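PDB 3I09: periplasmic branched-chain amino acid-binding protein from Burkholderia mallei, which probably captures branched-chain amino acids or related small carboxylic acids in the periplasm and delivers them to an ABC transporter. Local coordinates for residues Asp3-Gly8 against Gly71-Val76; Phe144-Asp149 against Val175-Ser180; Ser252-Arg257 against Asp349-Val354. One frame throughout, in Å; residues are numbered along the deposited sequence.

Interaction 1. Residues Asp3-Gly8 against Gly71-Val76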
ATOM      1  N   ASP A   3     -27.607 -11.286  11.702  1.00 17.74           N
ATOM      2  CA  ASP A   3     -28.539 -10.515  10.874  1.00 17.71           C
ATOM      3  C   ASP A   3     -27.873  -9.816   9.672  1.00 18.40           C
ATOM      4  O   ASP A   3     -28.556  -9.451   8.724  1.00 17.59           O
ATOM      5  CB  ASP A   3     -29.248  -9.468  11.752  1.00 17.99           C
ATOM      6  CG  ASP A   3     -30.254 -10.113  12.742  1.00 22.56           C
ATOM      7  OD1 ASP A   3     -31.300 -10.626  12.280  1.00 19.31           O
ATOM      8  OD2 ASP A   3     -29.975 -10.112  13.967  1.00 26.54           O
ATOM      9  N   SER A   4     -26.557  -9.632   9.724  1.00 16.70           N
ATOM     10  CA  SER A   4     -25.873  -8.809   8.753  1.00 16.52           C
ATOM     11  C   SER A   4     -24.556  -9.448   8.320  1.00 15.99           C
ATOM     12  O   SER A   4     -24.014 -10.306   9.017  1.00 15.37           O
ATOM     13  CB  SER A   4     -25.612  -7.426   9.352  1.00 17.57           C
ATOM     14  OG  SER A   4     -24.527  -7.479  10.298  1.00 20.54           O
ATOM     15  N   VAL A   5     -24.082  -9.049   7.146  1.00 12.80           N
ATOM     16  CA  VAL A   5     -22.720  -9.322   6.711  1.00 12.86           C
ATOM     17  C   VAL A   5     -21.897  -8.102   7.129  1.00 12.60           C
ATOM     18  O   VAL A   5     -22.180  -6.966   6.722  1.00 13.26           O
ATOM     19  CB  VAL A   5     -22.648  -9.565   5.217  1.00 13.51           C
ATOM     20  CG1 VAL A   5     -21.182  -9.693   4.751  1.00 13.48           C
ATOM     21  CG2 VAL A   5     -23.445 -10.856   4.859  1.00 12.99           C
ATOM     22  N   LYS A   6     -20.947  -8.322   8.010  1.00 12.05           N
ATOM     23  CA  LYS A   6     -20.240  -7.211   8.643  1.00 12.61           C
ATOM     24  C   LYS A   6     -18.806  -7.045   8.129  1.00 12.25           C
ATOM     25  O   LYS A   6     -17.995  -7.965   8.169  1.00 11.62           O
ATOM     26  CB  LYS A   6     -20.231  -7.354  10.172  1.00 13.55           C
ATOM     27  CG  LYS A   6     -19.621  -6.076  10.762  1.00 19.02           C
ATOM     28  CD  LYS A   6     -19.807  -5.844  12.272  1.00 22.99           C
ATOM     29  CE  LYS A   6     -21.222  -5.658  12.716  1.00 26.10           C
ATOM     30  NZ  LYS A   6     -21.150  -5.609  14.224  1.00 25.90           N
ATOM     31  N   ILE A   7     -18.535  -5.863   7.597  1.00 11.77           N
ATOM     32  CA  ILE A   7     -17.190  -5.491   7.123  1.00 11.43           C
ATOM     33  C   ILE A   7     -16.589  -4.486   8.110  1.00 12.81           C
ATOM     34  O   ILE A   7     -17.214  -3.468   8.401  1.00 12.99           O
ATOM     35  CB  ILE A   7     -17.310  -4.869   5.755  1.00 10.59           C
ATOM     36  CG1 ILE A   7     -17.879  -5.898   4.745  1.00 12.30           C
ATOM     37  CG2 ILE A   7     -15.941  -4.300   5.275  1.00 11.15           C
ATOM     38  CD1 ILE A   7     -18.080  -5.315   3.312  1.00 12.06           C
ATOM     39  N   GLY A   8     -15.373  -4.745   8.578  1.00 12.25           N
ATOM     40  CA  GLY A   8     -14.709  -3.833   9.493  1.00 13.59           C
ATOM     41  C   GLY A   8     -13.443  -3.300   8.847  1.00 12.61           C
ATOM     42  O   GLY A   8     -12.725  -4.046   8.193  1.00 14.83           O
ATOM     43  N   GLY A  71     -19.634 -10.262  15.204  1.00 14.84           N
ATOM     44  CA  GLY A  71     -20.045 -10.971  14.006  1.00 14.35           C
ATOM     45  C   GLY A  71     -19.310 -10.589  12.726  1.00 13.09           C
ATOM     46  O   GLY A  71     -19.879 -10.696  11.630  1.00 14.56           O
ATOM     47  N   LEU A  72     -18.042 -10.219  12.841  1.00 12.51           N
ATOM     48  CA  LEU A  72     -17.287  -9.779  11.680  1.00 11.56           C
ATOM     49  C   LEU A  72     -17.133 -10.868  10.649  1.00 11.81           C
ATOM     50  O   LEU A  72     -16.838 -12.020  10.993  1.00 13.16           O
ATOM     51  CB  LEU A  72     -15.910  -9.301  12.094  1.00 11.79           C
ATOM     52  CG  LEU A  72     -15.221  -8.406  11.075  1.00 14.14           C
ATOM     53  CD1 LEU A  72     -15.841  -6.980  11.132  1.00 16.41           C
ATOM     54  CD2 LEU A  72     -13.760  -8.295  11.396  1.00 16.61           C
ATOM     55  N   ASP A  73     -17.373 -10.498   9.390  1.00 12.30           N
ATOM     56  CA  ASP A  73     -17.183 -11.403   8.252  1.00 12.04           C
ATOM     57  C   ASP A  73     -15.922 -11.092   7.411  1.00 12.61           C
ATOM     58  O   ASP A  73     -15.223 -12.012   6.933  1.00 13.06           O
ATOM     59  CB  ASP A  73     -18.418 -11.340   7.403  1.00 11.28           C
ATOM     60  CG  ASP A  73     -19.592 -11.963   8.085  1.00 12.54           C
ATOM     61  OD1 ASP A  73     -19.498 -13.197   8.367  1.00 14.72           O
ATOM     62  OD2 ASP A  73     -20.548 -11.209   8.412  1.00 11.23           O
ATOM     63  N   LEU A  74     -15.643  -9.807   7.221  1.00 11.80           N
ATOM     64  CA  LEU A  74     -14.409  -9.348   6.546  1.00 11.25           C
ATOM     65  C   LEU A  74     -13.719  -8.285   7.398  1.00 11.85           C
ATOM     66  O   LEU A  74     -14.365  -7.320   7.835  1.00 11.19           O
ATOM     67  CB  LEU A  74     -14.721  -8.717   5.184  1.00 11.48           C
ATOM     68  CG  LEU A  74     -13.576  -7.972   4.470  1.00 11.31           C
ATOM     69  CD1 LEU A  74     -12.436  -8.937   4.072  1.00 11.73           C
ATOM     70  CD2 LEU A  74     -14.075  -7.171   3.233  1.00 10.57           C
ATOM     71  N   LEU A  75     -12.411  -8.456   7.574  1.00 11.94           N
ATOM     72  CA  LEU A  75     -11.526  -7.419   8.103  1.00 11.96           C
ATOM     73  C   LEU A  75     -10.711  -6.832   6.967  1.00 11.77           C
ATOM     74  O   LEU A  75      -9.956  -7.544   6.256  1.00 11.75           O
ATOM     75  CB  LEU A  75     -10.624  -7.960   9.201  1.00 11.18           C
ATOM     76  CG  LEU A  75      -9.653  -6.970   9.832  1.00 11.91           C
ATOM     77  CD1 LEU A  75     -10.430  -5.833  10.535  1.00 11.37           C
ATOM     78  CD2 LEU A  75      -8.641  -7.692  10.795  1.00 12.32           C
ATOM     79  N   VAL A  76     -10.884  -5.532   6.762  1.00 11.44           N
ATOM     80  CA  VAL A  76     -10.099  -4.776   5.799  1.00 11.12           C
ATOM     81  C   VAL A  76      -9.026  -4.042   6.572  1.00 12.57           C
ATOM     82  O   VAL A  76      -9.336  -3.201   7.413  1.00 12.30           O
ATOM     83  CB  VAL A  76     -10.911  -3.760   4.991  1.00 11.86           C
ATOM     84  CG1 VAL A  76      -9.983  -3.019   3.963  1.00 10.83           C
ATOM     85  CG2 VAL A  76     -12.080  -4.490   4.253  1.00 12.02           C
TER
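Ile7 and Leu74 belong to strands 5-11 and 72-77, parallel neighbours within the six-strand mixed sheet of the lobe that holds the N terminus. The backbone ladder is regular at its far end: Gly8 N donates to Leu74 O at 2.9 Å, and Val76 N to Gly8 O at 2.8 Å. Nearer the start of the pair the second strand makes a beta bulge, where Lys6 O accepts from two successive amides, Asp73 N at 2.9 Å and Leu74 N at 3.1 Å. The bulge turns the Asp73 side chain toward the first strand. With CG beside its own backbone N (chi1 -69°), the carboxylate reaches the edge of the first strand, and OD2 receives Lys6 N through its anti lone pair at 2.9 Å, nearly straight at 167°, where a regular ladder would use a backbone carbonyl. This parallel alpha/beta layering is the core of type I periplasmic binding proteins: strand 5-11 is flanked on its other edge by strand 43-51, and helices cover both faces. On one face Ile7 and Leu74 run alongside each other in one direction, with Ile7 CG2 4.0 Å from Leu74 CD2; Val287 and Tyr290 of helix 278-297 pack over them. On the other, Leu72 CD1 reaches across to rest 3.4 Å from Gly8 N, beneath Trp66 and Met67 of helix 56-69. The Lys6 chain also runs past Leu72, crossing it at about a right angle, and its NZ ends on the carbonyl oxygen of Gly70.

Interaction 2. Residues Phe144-Asp149 against Val175-Ser180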
ATOM      1  N   PHE A 144      22.342   4.962   0.362  1.00 13.49           N
ATOM      2  CA  PHE A 144      22.244   5.091   1.817  1.00 14.10           C
ATOM      3  C   PHE A 144      20.752   5.176   2.138  1.00 13.54           C
ATOM      4  O   PHE A 144      20.004   5.927   1.489  1.00 14.39           O
ATOM      5  CB  PHE A 144      22.987   6.325   2.330  1.00 13.98           C
ATOM      6  CG  PHE A 144      23.178   6.346   3.840  1.00 17.40           C
ATOM      7  CD1 PHE A 144      22.213   6.892   4.666  1.00 19.78           C
ATOM      8  CD2 PHE A 144      24.334   5.808   4.419  1.00 19.07           C
ATOM      9  CE1 PHE A 144      22.399   6.912   6.046  1.00 20.28           C
ATOM     10  CE2 PHE A 144      24.525   5.838   5.797  1.00 19.93           C
ATOM     11  CZ  PHE A 144      23.552   6.381   6.602  1.00 20.49           C
ATOM     12  N   PHE A 145      20.301   4.393   3.113  1.00 12.46           N
ATOM     13  CA  PHE A 145      18.858   4.370   3.456  1.00 12.68           C
ATOM     14  C   PHE A 145      18.522   5.241   4.657  1.00 13.90           C
ATOM     15  O   PHE A 145      19.269   5.268   5.681  1.00 13.89           O
ATOM     16  CB  PHE A 145      18.351   2.949   3.674  1.00 12.26           C
ATOM     17  CG  PHE A 145      18.319   2.122   2.431  1.00 12.65           C
ATOM     18  CD1 PHE A 145      17.230   2.180   1.595  1.00 11.57           C
ATOM     19  CD2 PHE A 145      19.395   1.320   2.073  1.00 14.74           C
ATOM     20  CE1 PHE A 145      17.195   1.458   0.413  1.00 15.51           C
ATOM     21  CE2 PHE A 145      19.359   0.562   0.894  1.00 13.19           C
ATOM     22  CZ  PHE A 145      18.264   0.644   0.068  1.00 15.17           C
ATOM     23  N   LEU A 146      17.393   5.949   4.531  1.00 13.57           N
ATOM     24  CA  LEU A 146      16.722   6.577   5.668  1.00 13.74           C
ATOM     25  C   LEU A 146      15.489   5.714   5.911  1.00 14.43           C
ATOM     26  O   LEU A 146      14.584   5.659   5.072  1.00 14.18           O
ATOM     27  CB  LEU A 146      16.316   8.009   5.335  1.00 13.94           C
ATOM     28  CG  LEU A 146      15.553   8.823   6.373  1.00 15.80           C
ATOM     29  CD1 LEU A 146      16.365   8.994   7.672  1.00 16.83           C
ATOM     30  CD2 LEU A 146      15.177  10.205   5.818  1.00 18.12           C
ATOM     31  N   THR A 147      15.430   5.048   7.059  1.00 13.05           N
ATOM     32  CA  THR A 147      14.483   3.962   7.241  1.00 13.39           C
ATOM     33  C   THR A 147      13.603   4.181   8.465  1.00 13.89           C
ATOM     34  O   THR A 147      14.120   4.322   9.597  1.00 14.45           O
ATOM     35  CB  THR A 147      15.248   2.646   7.417  1.00 14.58           C
ATOM     36  OG1 THR A 147      16.070   2.425   6.253  1.00 15.10           O
ATOM     37  CG2 THR A 147      14.305   1.445   7.665  1.00 13.83           C
ATOM     38  N   ALA A 148      12.292   4.143   8.265  1.00 13.12           N
ATOM     39  CA  ALA A 148      11.350   4.220   9.378  1.00 13.38           C
ATOM     40  C   ALA A 148      11.536   2.987  10.274  1.00 12.52           C
ATOM     41  O   ALA A 148      11.541   1.847   9.801  1.00 12.72           O
ATOM     42  CB  ALA A 148       9.898   4.299   8.895  1.00 11.94           C
ATOM     43  N   ASP A 149      11.634   3.239  11.570  1.00 14.25           N
ATOM     44  CA  ASP A 149      11.981   2.213  12.559  1.00 13.91           C
ATOM     45  C   ASP A 149      10.804   1.375  13.001  1.00 14.98           C
ATOM     46  O   ASP A 149      10.368   1.468  14.150  1.00 14.97           O
ATOM     47  CB  ASP A 149      12.654   2.882  13.782  1.00 14.53           C
ATOM     48  CG  ASP A 149      13.295   1.864  14.748  1.00 17.39           C
ATOM     49  OD1 ASP A 149      13.509   0.682  14.362  1.00 16.14           O
ATOM     50  OD2 ASP A 149      13.589   2.266  15.917  1.00 20.45           O
ATOM     51  N   VAL A 175      20.326   4.781   8.231  1.00 14.98           N
ATOM     52  CA  VAL A 175      20.031   5.441   9.500  1.00 15.31           C
ATOM     53  C   VAL A 175      18.529   5.301   9.752  1.00 16.40           C
ATOM     54  O   VAL A 175      17.730   5.427   8.827  1.00 15.17           O
ATOM     55  CB  VAL A 175      20.475   6.934   9.557  1.00 16.33           C
ATOM     56  CG1 VAL A 175      19.729   7.811   8.531  1.00 14.25           C
ATOM     57  CG2 VAL A 175      20.291   7.473  10.975  1.00 15.88           C
ATOM     58  N   ARG A 176      18.150   4.991  10.989  1.00 17.22           N
ATOM     59  CA  ARG A 176      16.738   4.791  11.365  1.00 17.38           C
ATOM     60  C   ARG A 176      16.175   6.051  11.947  1.00 18.11           C
ATOM     61  O   ARG A 176      16.919   6.875  12.541  1.00 16.44           O
ATOM     62  CB  ARG A 176      16.610   3.743  12.439  1.00 19.66           C
ATOM     63  CG  ARG A 176      17.145   2.421  12.049  1.00 20.41           C
ATOM     64  CD  ARG A 176      16.104   1.446  11.700  1.00 21.70           C
ATOM     65  NE  ARG A 176      16.727   0.132  11.562  1.00 19.62           N
ATOM     66  CZ  ARG A 176      16.711  -0.833  12.459  1.00 21.09           C
ATOM     67  NH1 ARG A 176      16.055  -0.703  13.609  1.00 21.93           N
ATOM     68  NH2 ARG A 176      17.326  -1.965  12.172  1.00 20.83           N
ATOM     69  N   HIS A 177      14.869   6.242  11.723  1.00 15.87           N
ATOM     70  CA  HIS A 177      14.156   7.317  12.343  1.00 15.02           C
ATOM     71  C   HIS A 177      12.872   6.761  12.924  1.00 13.59           C
ATOM     72  O   HIS A 177      12.339   5.811  12.390  1.00 14.27           O
ATOM     73  CB  HIS A 177      13.880   8.457  11.365  1.00 13.99           C
ATOM     74  CG  HIS A 177      12.912   8.121  10.246  1.00 13.20           C
ATOM     75  ND1 HIS A 177      11.551   8.205  10.400  1.00 13.48           N
ATOM     76  CD2 HIS A 177      13.130   7.756   8.957  1.00 14.73           C
ATOM     77  CE1 HIS A 177      10.962   7.886   9.248  1.00 16.81           C
ATOM     78  NE2 HIS A 177      11.903   7.629   8.353  1.00 15.59           N
ATOM     79  N   PRO A 178      12.371   7.368  14.006  1.00 13.95           N
ATOM     80  CA  PRO A 178      11.093   6.966  14.533  1.00 14.72           C
ATOM     81  C   PRO A 178       9.961   7.266  13.551  1.00 16.04           C
ATOM     82  O   PRO A 178      10.037   8.226  12.778  1.00 15.96           O
ATOM     83  CB  PRO A 178      10.948   7.818  15.805  1.00 15.83           C
ATOM     84  CG  PRO A 178      11.816   9.022  15.570  1.00 15.06           C
ATOM     85  CD  PRO A 178      12.955   8.490  14.763  1.00 14.36           C
ATOM     86  N   LEU A 179       8.912   6.461  13.616  1.00 14.82           N
ATOM     87  CA  LEU A 179       7.695   6.705  12.840  1.00 14.89           C
ATOM     88  C   LEU A 179       7.177   8.081  13.203  1.00 15.84           C
ATOM     89  O   LEU A 179       7.128   8.449  14.380  1.00 14.94           O
ATOM     90  CB  LEU A 179       6.647   5.620  13.106  1.00 15.55           C
ATOM     91  CG  LEU A 179       5.303   5.773  12.373  1.00 15.51           C
ATOM     92  CD1 LEU A 179       5.559   5.704  10.887  1.00 14.92           C
ATOM     93  CD2 LEU A 179       4.227   4.744  12.811  1.00 16.63           C
ATOM     94  N   SER A 180       6.840   8.865  12.189  1.00 15.36           N
ATOM     95  CA  SER A 180       6.352  10.222  12.366  1.00 16.50           C
ATOM     96  C   SER A 180       7.373  11.126  13.094  1.00 17.18           C
ATOM     97  O   SER A 180       7.018  11.852  14.050  1.00 18.35           O
ATOM     98  CB  SER A 180       5.018  10.192  13.107  1.00 17.50           C
ATOM     99  OG  SER A 180       4.235  11.299  12.739  1.00 18.07           O
TER
HETATM  100  O   HOH W   1       9.260   4.190  15.329  1.00 23.16           O
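Phe144 turns the edge of its ring to Val175, whose CG1 lies in the ring plane 3.8 Å from CE1. Phe145 O accepts Val175 N at 2.8 Å, continuing a parallel ladder that already joins Phe145 to Gly173, while the Phe145 ring leads off toward helix 151-166. Leu146 runs alongside Val175 in the same direction, and its CD1 is wedged between Val175 CG1, at 3.7 Å, and His177 CD2. Thr147 uses both backbone polar atoms: N binds Val175 O at 2.9 Å, and O takes His177 N at 3.0 Å from a donor tilted out of the carbonyl plane. Its OG1 is held by Glu157 of the covering helix. Ala148 lies over one face of the His177 ring in a CH-pi contact, CA 3.8 Å from the centroid and 19° off the normal. His177 CG sits between its own backbone N and carbonyl carbon (chi1 67°), which carries the ring across to the first strand, against Ala148; ND1 donates to Pro178 O at 2.8 Å, and NE2 bonds the Asn203 amide. Asp149 ends the ladder by giving its N to His177 O, and OD1 forms a salt bridge with Arg176 NH1 at 3.0 Å, met from 47° above the carboxylate plane. Arg176 NE pairs in turn with Glu174, and water 1 joins Asp149 O to Leu179 N. The two strands frame a beta-alpha-beta unit whose C-terminal ends face the ligand cleft, where Leu179 touches the acetoacetate-pocket residues Tyr17, Asn80 and Tyr150.

Interaction 3. Residues Ser252-Arg257 against Asp349-Val354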
ATOM      1  N   SER A 252       0.311   1.372  -7.876  1.00 11.70           N
ATOM      2  CA  SER A 252      -0.580   0.376  -8.449  1.00 11.33           C
ATOM      3  C   SER A 252      -1.718   0.939  -9.263  1.00 12.35           C
ATOM      4  O   SER A 252      -2.413   0.180  -9.930  1.00 11.72           O
ATOM      5  CB  SER A 252      -1.169  -0.516  -7.334  1.00 13.17           C
ATOM      6  OG  SER A 252      -2.069   0.212  -6.519  1.00 11.84           O
ATOM      7  N   TRP A 253      -1.977   2.243  -9.150  1.00 10.97           N
ATOM      8  CA  TRP A 253      -3.174   2.854  -9.768  1.00 11.89           C
ATOM      9  C   TRP A 253      -3.022   4.351  -9.739  1.00 12.24           C
ATOM     10  O   TRP A 253      -2.386   4.898  -8.828  1.00 13.87           O
ATOM     11  CB  TRP A 253      -4.405   2.455  -8.977  1.00 10.99           C
ATOM     12  CG  TRP A 253      -5.715   2.854  -9.548  1.00 10.93           C
ATOM     13  CD1 TRP A 253      -6.474   2.126 -10.414  1.00 13.44           C
ATOM     14  CD2 TRP A 253      -6.457   4.042  -9.261  1.00 11.10           C
ATOM     15  NE1 TRP A 253      -7.648   2.792 -10.700  1.00 15.23           N
ATOM     16  CE2 TRP A 253      -7.665   3.969  -9.986  1.00 12.31           C
ATOM     17  CE3 TRP A 253      -6.221   5.165  -8.461  1.00 11.83           C
ATOM     18  CZ2 TRP A 253      -8.622   4.997  -9.956  1.00 10.72           C
ATOM     19  CZ3 TRP A 253      -7.208   6.154  -8.379  1.00 11.88           C
ATOM     20  CH2 TRP A 253      -8.368   6.078  -9.140  1.00 10.49           C
ATOM     21  N   TYR A 254      -3.560   5.009 -10.770  1.00 12.21           N
ATOM     22  CA  TYR A 254      -3.569   6.464 -10.801  0.50 12.42           C
ATOM     23  C   TYR A 254      -4.833   6.906 -11.518  1.00 11.96           C
ATOM     24  O   TYR A 254      -5.302   6.260 -12.509  1.00 12.36           O
ATOM     25  CB  TYR A 254      -2.283   7.084 -11.418  0.50 12.63           C
ATOM     26  CG  TYR A 254      -1.982   6.681 -12.846  0.50 12.81           C
ATOM     27  CD1 TYR A 254      -1.566   5.391 -13.160  0.50 15.06           C
ATOM     28  CD2 TYR A 254      -2.109   7.598 -13.888  0.50 15.32           C
ATOM     29  CE1 TYR A 254      -1.275   5.029 -14.476  0.50 15.24           C
ATOM     30  CE2 TYR A 254      -1.827   7.241 -15.192  0.50 13.79           C
ATOM     31  CZ  TYR A 254      -1.416   5.960 -15.479  0.50 14.71           C
ATOM     32  OH  TYR A 254      -1.161   5.605 -16.780  0.50 17.52           O
ATOM     33  N   TRP A 255      -5.407   7.977 -10.977  1.00 10.97           N
ATOM     34  CA  TRP A 255      -6.751   8.413 -11.375  1.00 12.39           C
ATOM     35  C   TRP A 255      -6.854   8.699 -12.869  1.00 12.92           C
ATOM     36  O   TRP A 255      -7.906   8.478 -13.464  1.00 12.30           O
ATOM     37  CB  TRP A 255      -7.170   9.632 -10.532  1.00 10.97           C
ATOM     38  CG  TRP A 255      -6.407  10.877 -10.845  1.00 12.72           C
ATOM     39  CD1 TRP A 255      -5.238  11.332 -10.273  1.00 12.80           C
ATOM     40  CD2 TRP A 255      -6.777  11.823 -11.821  1.00 12.33           C
ATOM     41  NE1 TRP A 255      -4.871  12.524 -10.850  1.00 12.89           N
ATOM     42  CE2 TRP A 255      -5.789  12.838 -11.823  1.00 14.46           C
ATOM     43  CE3 TRP A 255      -7.847  11.907 -12.726  1.00 14.83           C
ATOM     44  CZ2 TRP A 255      -5.849  13.939 -12.689  1.00 14.02           C
ATOM     45  CZ3 TRP A 255      -7.881  12.990 -13.616  1.00 15.72           C
ATOM     46  CH2 TRP A 255      -6.904  13.998 -13.570  1.00 13.19           C
ATOM     47  N   ASN A 256      -5.776   9.191 -13.462  1.00 12.82           N
ATOM     48  CA  ASN A 256      -5.822   9.632 -14.859  1.00 15.02           C
ATOM     49  C   ASN A 256      -5.310   8.580 -15.848  1.00 15.66           C
ATOM     50  O   ASN A 256      -5.047   8.896 -16.993  1.00 16.01           O
ATOM     51  CB  ASN A 256      -5.009  10.917 -15.046  1.00 16.61           C
ATOM     52  CG  ASN A 256      -5.453  11.718 -16.278  1.00 19.96           C
ATOM     53  OD1 ASN A 256      -6.599  11.599 -16.723  1.00 25.23           O
ATOM     54  ND2 ASN A 256      -4.542  12.561 -16.830  1.00 21.09           N
ATOM     55  N   ARG A 257      -5.168   7.334 -15.405  1.00 16.31           N
ATOM     56  CA  ARG A 257      -4.659   6.250 -16.271  1.00 18.20           C
ATOM     57  C   ARG A 257      -5.513   6.027 -17.489  1.00 17.66           C
ATOM     58  O   ARG A 257      -4.971   5.942 -18.603  1.00 18.20           O
ATOM     59  CB  ARG A 257      -4.563   4.913 -15.504  1.00 19.22           C
ATOM     60  CG  ARG A 257      -4.016   3.733 -16.332  1.00 23.74           C
ATOM     61  CD  ARG A 257      -3.909   2.399 -15.522  1.00 27.64           C
ATOM     62  NE  ARG A 257      -5.248   1.951 -15.126  1.00 33.34           N
ATOM     63  CZ  ARG A 257      -5.536   1.117 -14.111  1.00 34.37           C
ATOM     64  NH1 ARG A 257      -4.583   0.566 -13.354  1.00 35.99           N
ATOM     65  NH2 ARG A 257      -6.798   0.817 -13.861  1.00 32.74           N
ATOM     66  N   ASP A 349      -2.744  16.412 -12.021  1.00 12.12           N
ATOM     67  CA  ASP A 349      -2.061  15.757 -13.140  1.00 12.26           C
ATOM     68  C   ASP A 349      -0.563  15.693 -12.827  1.00 11.76           C
ATOM     69  O   ASP A 349       0.160  16.611 -13.142  1.00 12.64           O
ATOM     70  CB  ASP A 349      -2.364  16.513 -14.450  1.00 12.67           C
ATOM     71  CG  ASP A 349      -1.581  16.005 -15.648  1.00 13.45           C
ATOM     72  OD1 ASP A 349      -1.102  14.871 -15.602  1.00 12.35           O
ATOM     73  OD2 ASP A 349      -1.495  16.732 -16.671  1.00 13.36           O
ATOM     74  N   TYR A 350      -0.112  14.609 -12.192  1.00 11.18           N
ATOM     75  CA  TYR A 350       1.236  14.562 -11.657  1.00 11.61           C
ATOM     76  C   TYR A 350       2.183  13.558 -12.306  1.00 13.64           C
ATOM     77  O   TYR A 350       3.407  13.705 -12.123  1.00 13.17           O
ATOM     78  CB  TYR A 350       1.199  14.257 -10.142  1.00 12.03           C
ATOM     79  CG  TYR A 350       0.442  15.232  -9.263  1.00  9.78           C
ATOM     80  CD1 TYR A 350       0.244  16.561  -9.632  1.00 12.12           C
ATOM     81  CD2 TYR A 350       0.022  14.863  -7.982  1.00 12.34           C
ATOM     82  CE1 TYR A 350      -0.394  17.458  -8.784  1.00 12.93           C
ATOM     83  CE2 TYR A 350      -0.643  15.764  -7.143  1.00 11.86           C
ATOM     84  CZ  TYR A 350      -0.863  17.026  -7.553  1.00 15.31           C
ATOM     85  OH  TYR A 350      -1.519  17.913  -6.741  1.00 18.70           O
ATOM     86  N   TYR A 351       1.668  12.552 -13.020  1.00 12.99           N
ATOM     87  CA  TYR A 351       2.449  11.386 -13.426  0.50 14.01           C
ATOM     88  C   TYR A 351       2.667  11.235 -14.918  1.00 15.01           C
ATOM     89  O   TYR A 351       1.749  11.479 -15.689  1.00 14.73           O
ATOM     90  CB  TYR A 351       1.686  10.135 -13.039  0.50 14.02           C
ATOM     91  CG  TYR A 351       1.309   9.993 -11.599  0.50 13.61           C
ATOM     92  CD1 TYR A 351       2.253   9.623 -10.651  0.50 16.24           C
ATOM     93  CD2 TYR A 351      -0.007  10.144 -11.194  0.50 12.14           C
ATOM     94  CE1 TYR A 351       1.899   9.426  -9.342  0.50 14.94           C
ATOM     95  CE2 TYR A 351      -0.370   9.967  -9.871  0.50 13.03           C
ATOM     96  CZ  TYR A 351       0.588   9.623  -8.950  0.50 14.46           C
ATOM     97  OH  TYR A 351       0.242   9.445  -7.636  0.50 14.11           O
ATOM     98  N   LYS A 352       3.845  10.753 -15.295  1.00 16.27           N
ATOM     99  CA  LYS A 352       4.142  10.253 -16.616  1.00 17.76           C
ATOM    100  C   LYS A 352       4.404   8.772 -16.405  1.00 19.53           C
ATOM    101  O   LYS A 352       5.189   8.414 -15.518  1.00 18.53           O
ATOM    102  CB  LYS A 352       5.402  10.908 -17.153  1.00 18.85           C
ATOM    103  CG  LYS A 352       5.227  12.385 -17.497  1.00 21.82           C
ATOM    104  CD  LYS A 352       6.506  13.053 -18.028  1.00 24.05           C
ATOM    105  CE  LYS A 352       7.531  13.363 -16.938  1.00 25.68           C
ATOM    106  NZ  LYS A 352       8.566  14.309 -17.452  1.00 24.60           N
ATOM    107  N   VAL A 353       3.798   7.898 -17.203  1.00 20.34           N
ATOM    108  CA  VAL A 353       4.131   6.463 -17.069  1.00 21.77           C
ATOM    109  C   VAL A 353       5.456   6.137 -17.775  1.00 21.28           C
ATOM    110  O   VAL A 353       5.636   6.388 -18.974  1.00 23.26           O
ATOM    111  CB  VAL A 353       2.999   5.544 -17.576  1.00 22.71           C
ATOM    112  CG1 VAL A 353       3.414   4.061 -17.429  1.00 23.24           C
ATOM    113  CG2 VAL A 353       1.703   5.822 -16.843  1.00 23.48           C
ATOM    114  N   VAL A 354       6.403   5.607 -17.044  1.00 19.77           N
ATOM    115  CA  VAL A 354       7.693   5.225 -17.610  1.00 19.57           C
ATOM    116  C   VAL A 354       7.571   3.793 -18.187  1.00 19.19           C
ATOM    117  O   VAL A 354       8.023   3.519 -19.302  1.00 19.22           O
ATOM    118  CB  VAL A 354       8.782   5.283 -16.520  1.00 19.20           C
ATOM    119  CG1 VAL A 354      10.190   4.846 -17.026  1.00 20.65           C
ATOM    120  CG2 VAL A 354       8.863   6.663 -15.937  1.00 21.64           C
TER
HETATM  121  O   HOH W   2      -1.983   7.364  -7.867  1.00 14.70           O
HETATM  122  O   HOH W   3      -3.939  15.141 -18.577  1.00 23.58           O
HETATM  123  O   HOH W   4      -2.004  12.531 -15.648  1.00 37.20           O
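Asp349 OD1 is held by the ammonium of Lys339 in a salt bridge and also meets water 4, at an unusually short 2.5 Å that leaves the strength of this second bond doubtful. The same water accepts from Asn256 ND2 at 2.8 Å. The neighbouring OD2 takes the backbone N of Lys345, and Arg262 holds Asn256 OD1, so both ends of this water bridge are fixed from outside. Tyr254 and Tyr351 each have two conformers, and what follows for them holds for the one described. Water 2 donates to Trp253 O at 2.7 Å and to Tyr351 OH at 3.1 Å. The two tyrosine rings meet obliquely, planes at 62°, and Tyr254 CB lies 3.8 Å from Tyr351 CE2. Trp255 brings CZ2 to 4.0 Å from Asp349 N, which sits near the plane of the indole at its edge, while NE1 bonds the carbonyl oxygen of Trp348. Asn256 CB covers one face of the same indole within the type I turn from Tyr254 to Arg257. The loop containing this turn leads from strand 248-251 into helix 259-272; Ile233 of helix 233-239 packs on Trp255 and Tyr351, and Met336 of strand 329-338 touches both tyrosines.

From the N terminus, interaction 1 closes a loop of 62 residues and pairs two strands of the first lobe's six-strand sheet. Interaction 2 follows with a short closure of 25 residues about one beta-alpha-beta unit in the four-strand parallel sheet, with acetoacetate bound between the two sheets. Interaction 3 closes the longest loop, 91 residues, and joins the loop after strand 248-251 to strand 351-357 of the antiparallel sheet. The three lie in series, without nesting or crossing, and none touches another: nearest atoms are about 14 Å apart for interactions 1 and 3. Helix 278-297, inside the third loop, nevertheless packs against both, meeting Ile7 and Leu74 as well as Trp253.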